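Local coordinates for protein HcgB (Methanococcus maripaludis, PDB 5D5P) that probably acts as the guanylyltransferase that joins a GMP unit to the pyridinol precursor in biosynthesis of the iron-guanylylpyridinol (FeGP) cofactor of [Fe]-hydrogenase, at residues N2-I7 with D117-I122; S111-M116 with T124-P129. One frame throughout, in Å; residues are numbered along the deposited sequence.

Contact 1 (N2-I7 with D117-I122)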
# COMPACT_ATOMS: atom_id res chain seq x y z
N ASN A 2 21.48 9.04 6.07
CA ASN A 2 21.10 7.71 5.61
C ASN A 2 19.81 7.25 6.32
O ASN A 2 19.53 7.72 7.42
CB ASN A 2 22.27 6.72 5.79
CG ASN A 2 22.49 6.28 7.25
OD1 ASN A 2 21.55 6.16 8.05
ND2 ASN A 2 23.75 6.06 7.60
N ILE A 3 19.05 6.35 5.72
CA ILE A 3 17.79 5.97 6.36
C ILE A 3 17.96 5.23 7.69
O ILE A 3 17.06 5.30 8.51
CB ILE A 3 16.85 5.17 5.41
CG1 ILE A 3 17.49 3.88 4.91
CG2 ILE A 3 16.41 6.05 4.23
CD1 ILE A 3 16.49 3.05 4.15
N GLU A 4 19.05 4.49 7.90
CA GLU A 4 19.26 3.88 9.23
C GLU A 4 19.15 4.91 10.33
O GLU A 4 18.65 4.64 11.43
CB GLU A 4 20.63 3.23 9.37
CG GLU A 4 20.87 1.93 8.67
CD GLU A 4 22.37 1.67 8.55
OE1 GLU A 4 23.18 2.42 9.13
OE2 GLU A 4 22.73 0.68 7.88
N ASN A 5 19.75 6.06 10.05
CA ASN A 5 19.83 7.15 10.99
C ASN A 5 18.48 7.78 11.22
O ASN A 5 18.10 8.04 12.36
CB ASN A 5 20.81 8.19 10.50
CG ASN A 5 22.23 7.71 10.55
OD1 ASN A 5 22.60 6.90 11.40
ND2 ASN A 5 23.05 8.21 9.63
N THR A 6 17.77 8.05 10.12
CA THR A 6 16.46 8.68 10.23
C THR A 6 15.51 7.73 10.93
O THR A 6 14.69 8.15 11.73
CB THR A 6 15.88 9.13 8.86
OG1 THR A 6 15.66 7.99 8.02
CG2 THR A 6 16.83 10.13 8.18
N ILE A 7 15.65 6.43 10.65
CA ILE A 7 14.82 5.43 11.30
C ILE A 7 15.11 5.35 12.80
O ILE A 7 14.18 5.38 13.61
CB ILE A 7 14.98 4.04 10.65
CG1 ILE A 7 14.40 4.06 9.25
CG2 ILE A 7 14.34 2.99 11.51
CD1 ILE A 7 14.71 2.82 8.43
N ASP A 117 14.19 -0.72 -0.41
CA ASP A 117 15.64 -0.63 -0.42
C ASP A 117 16.24 -2.04 -0.25
O ASP A 117 15.54 -3.05 -0.31
CB ASP A 117 16.16 0.34 0.67
CG ASP A 117 16.20 -0.28 2.07
OD1 ASP A 117 15.59 -1.33 2.31
OD2 ASP A 117 16.94 0.25 2.92
N LYS A 118 17.55 -2.09 -0.04
CA LYS A 118 18.27 -3.36 -0.07
C LYS A 118 17.89 -4.31 1.04
O LYS A 118 18.18 -5.50 0.94
CB LYS A 118 19.78 -3.09 -0.03
CG LYS A 118 20.20 -2.31 1.19
CD LYS A 118 21.70 -2.05 1.21
CE LYS A 118 22.06 -1.08 2.34
NZ LYS A 118 21.57 -1.58 3.65
N LYS A 119 17.25 -3.79 2.09
CA LYS A 119 16.76 -4.62 3.21
C LYS A 119 15.28 -4.94 3.13
O LYS A 119 14.74 -5.59 4.01
CB LYS A 119 16.99 -3.92 4.56
CG LYS A 119 18.44 -3.73 4.93
CD LYS A 119 18.59 -3.15 6.32
CE LYS A 119 20.03 -3.23 6.80
NZ LYS A 119 20.23 -2.46 8.03
N GLY A 120 14.62 -4.43 2.11
CA GLY A 120 13.18 -4.63 1.99
C GLY A 120 12.35 -3.54 2.66
O GLY A 120 11.10 -3.61 2.67
N ARG A 121 13.01 -2.50 3.16
CA ARG A 121 12.26 -1.37 3.73
C ARG A 121 11.52 -0.60 2.67
O ARG A 121 12.04 -0.37 1.59
CB ARG A 121 13.21 -0.44 4.49
CG ARG A 121 13.86 -1.14 5.64
CD ARG A 121 14.87 -0.25 6.38
NE ARG A 121 16.07 -0.06 5.58
CZ ARG A 121 17.28 0.21 6.07
NH1 ARG A 121 17.47 0.39 7.39
NH2 ARG A 121 18.31 0.32 5.23
N ILE A 122 10.30 -0.18 2.99
CA ILE A 122 9.46 0.47 1.99
C ILE A 122 9.66 1.98 2.00
O ILE A 122 9.45 2.62 3.02
CB ILE A 122 7.98 0.14 2.25
CG1 ILE A 122 7.75 -1.35 2.01
CG2 ILE A 122 7.06 0.97 1.34
CD1 ILE A 122 6.44 -1.83 2.62
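I3, E4 and I7, on the first two turns of helix 3-15, pack against the R121 side chain at the tip of the hairpin formed by strands 111-117 and 122-128. The contact is mainly apolar carbon on a paired guanidinium. I3 CG1 sits between backbone N and carbonyl carbon (chi1 59°), which sends CD1 over one face of that group, 3.4 Å from R121 NE. The CD methylene of K119 covers the opposite face, sandwiching it. I3 CD1 also comes within 3.1 Å of D117 OD2. I7 CD1 touches R121 CD at 3.7 Å, and E4 CG lies at the guanidinium edge. E4 OE2 and K119 NZ, 4.0 Å apart, are too far for a salt bridge.

D117 holds R121 in place. Its OD2 accepts from R121 NE (2.8 Å) and R121 NH2 (2.7 Å), nearly in the guanidinium plane. Its OD1 takes the backbone N-H groups of K119 and R121 from opposite faces of the carboxylate. D117 to G120 is a type I turn with a G1 bulge at G120. With an alanine at D117, the R121 guanidinium would probably lose its charge partner and be freer to turn from beneath I3.

I3 also packs on A29 and T33 of helix 24-35. I106 of the second subunit touches I3 and R121, so the hairpin tip and the start of helix 3-15 meet at the dimer interface.

Contact 2 (S111-M116 with T124-P129)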
# COMPACT_ATOMS: atom_id res chain seq x y z
N SER A 111 -3.86 -2.86 -7.78
CA SER A 111 -2.40 -2.96 -7.81
C SER A 111 -1.72 -2.02 -6.86
O SER A 111 -2.20 -0.93 -6.59
CB SER A 111 -1.86 -2.67 -9.21
OG SER A 111 -2.34 -3.66 -10.11
N LEU A 112 -0.56 -2.48 -6.40
CA LEU A 112 0.33 -1.68 -5.55
C LEU A 112 1.72 -1.70 -6.17
O LEU A 112 2.21 -2.78 -6.54
CB LEU A 112 0.38 -2.26 -4.11
CG LEU A 112 1.42 -1.66 -3.18
CD1 LEU A 112 1.08 -0.21 -2.80
CD2 LEU A 112 1.54 -2.54 -1.92
N LEU A 113 2.32 -0.52 -6.34
CA LEU A 113 3.73 -0.43 -6.69
C LEU A 113 4.50 0.03 -5.44
O LEU A 113 4.05 0.92 -4.73
CB LEU A 113 3.96 0.55 -7.87
CG LEU A 113 5.43 0.77 -8.25
CD1 LEU A 113 5.53 1.04 -9.76
CD2 LEU A 113 6.00 1.97 -7.52
N LEU A 114 5.65 -0.59 -5.17
CA LEU A 114 6.52 -0.20 -4.06
C LEU A 114 7.92 0.04 -4.57
O LEU A 114 8.39 -0.62 -5.51
CB LEU A 114 6.57 -1.30 -2.99
CG LEU A 114 5.25 -1.65 -2.29
CD1 LEU A 114 5.46 -2.90 -1.41
CD2 LEU A 114 4.76 -0.49 -1.44
N ILE A 115 8.58 1.02 -3.98
CA ILE A 115 10.03 1.15 -4.09
C ILE A 115 10.61 0.77 -2.73
O ILE A 115 10.24 1.37 -1.71
CB ILE A 115 10.44 2.56 -4.50
CG1 ILE A 115 9.71 2.96 -5.78
CG2 ILE A 115 11.97 2.63 -4.65
CD1 ILE A 115 10.13 4.36 -6.30
N MET A 116 11.43 -0.27 -2.75
CA MET A 116 12.03 -0.85 -1.56
C MET A 116 13.55 -0.74 -1.58
O MET A 116 14.17 -0.69 -2.66
CB MET A 116 11.59 -2.30 -1.43
CG MET A 116 10.07 -2.42 -1.21
SD MET A 116 9.47 -4.09 -1.58
CE MET A 116 10.40 -5.12 -0.47
N THR A 124 8.45 4.26 -0.65
CA THR A 124 7.31 4.97 -1.22
C THR A 124 6.52 3.97 -2.06
O THR A 124 6.96 2.85 -2.24
CB THR A 124 7.74 6.16 -2.09
OG1 THR A 124 6.57 6.88 -2.53
CG2 THR A 124 8.54 5.72 -3.33
N GLY A 125 5.36 4.37 -2.56
CA GLY A 125 4.49 3.44 -3.27
C GLY A 125 3.28 4.16 -3.85
O GLY A 125 3.07 5.35 -3.62
N SER A 126 2.47 3.44 -4.62
CA SER A 126 1.24 4.02 -5.12
C SER A 126 0.29 2.89 -5.48
O SER A 126 0.72 1.74 -5.59
CB SER A 126 1.53 4.87 -6.34
OG SER A 126 2.15 4.04 -7.28
N VAL A 127 -0.99 3.20 -5.63
CA VAL A 127 -1.96 2.14 -5.95
C VAL A 127 -2.74 2.49 -7.20
O VAL A 127 -2.82 3.64 -7.57
CB VAL A 127 -2.93 1.85 -4.78
CG1 VAL A 127 -2.18 1.20 -3.61
CG2 VAL A 127 -3.68 3.10 -4.37
N SER A 128 -3.29 1.48 -7.87
CA SER A 128 -4.16 1.70 -9.01
C SER A 128 -5.33 0.72 -8.95
O SER A 128 -5.20 -0.37 -8.37
CB SER A 128 -3.36 1.52 -10.32
OG SER A 128 -2.73 0.23 -10.37
N PRO A 129 -6.47 1.09 -9.54
CA PRO A 129 -7.63 0.20 -9.45
C PRO A 129 -7.46 -1.06 -10.30
O PRO A 129 -6.72 -1.04 -11.28
CB PRO A 129 -8.78 1.04 -10.01
CG PRO A 129 -8.27 2.46 -10.01
CD PRO A 129 -6.80 2.37 -10.20
O HOH W 1 -4.24 -2.05 -11.57
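S111 to I115 pair with T124 to S128 as antiparallel strands of a hairpin, their short axes 4.7 Å apart. Five backbone hydrogen bonds join them. S111 and S128 bond both ways, as do L113 and S126; I115 N donates to T124 O at 3.0 Å. CA-H...O contacts add to these, such as V127 CA to S111 O at 3.1 Å.

Apolar contacts lie on both faces. L112 CD1 meets V127 CG1 at 3.6 Å. On the other face I115 and T124 run side by side, with CD1 of I115 3.6 Å from CG2 of T124. T124 OG1 stands anti to the backbone N (chi1 -175°), which leaves CG2 for this contact. L114 and G125 form a non-hydrogen-bonded pair; a CB on G125 would run into L113 O.

One water bridges the open end of the hairpin. It lies 2.9 Å from S111 OG and donates to S128 OG and P129 O.

Helix 138-151 covers the face bearing T124, S126 and S128: their hydroxyls bond to A149 O, E145 O and E145 OE2. Helix 81-92 covers L112 and L114 on the other face. Strand 97-103 continues the sheet beside 111-116, and R152 of the second subunit bonds to S128 O.

From the N terminus, helix 3-15 starts the chain, and contact 1 closes a long loop of 109 residues that spans most of the helices and four of the five strands of the sheet. The last of these, strand 111-117, leads into the turn and the chain returns along 122-128. Contact 2 closes this short hairpin. The segments alternate along the chain, so the two contacts cross. Their centres are about 17 Å apart, yet they touch where I122 CG2 packs on L114 CD2 at 3.9 Å. Contact 2 binds the edge of the sheet; contact 1 joins the far tip of that edge to the N-terminal helix. Both also touch the second subunit.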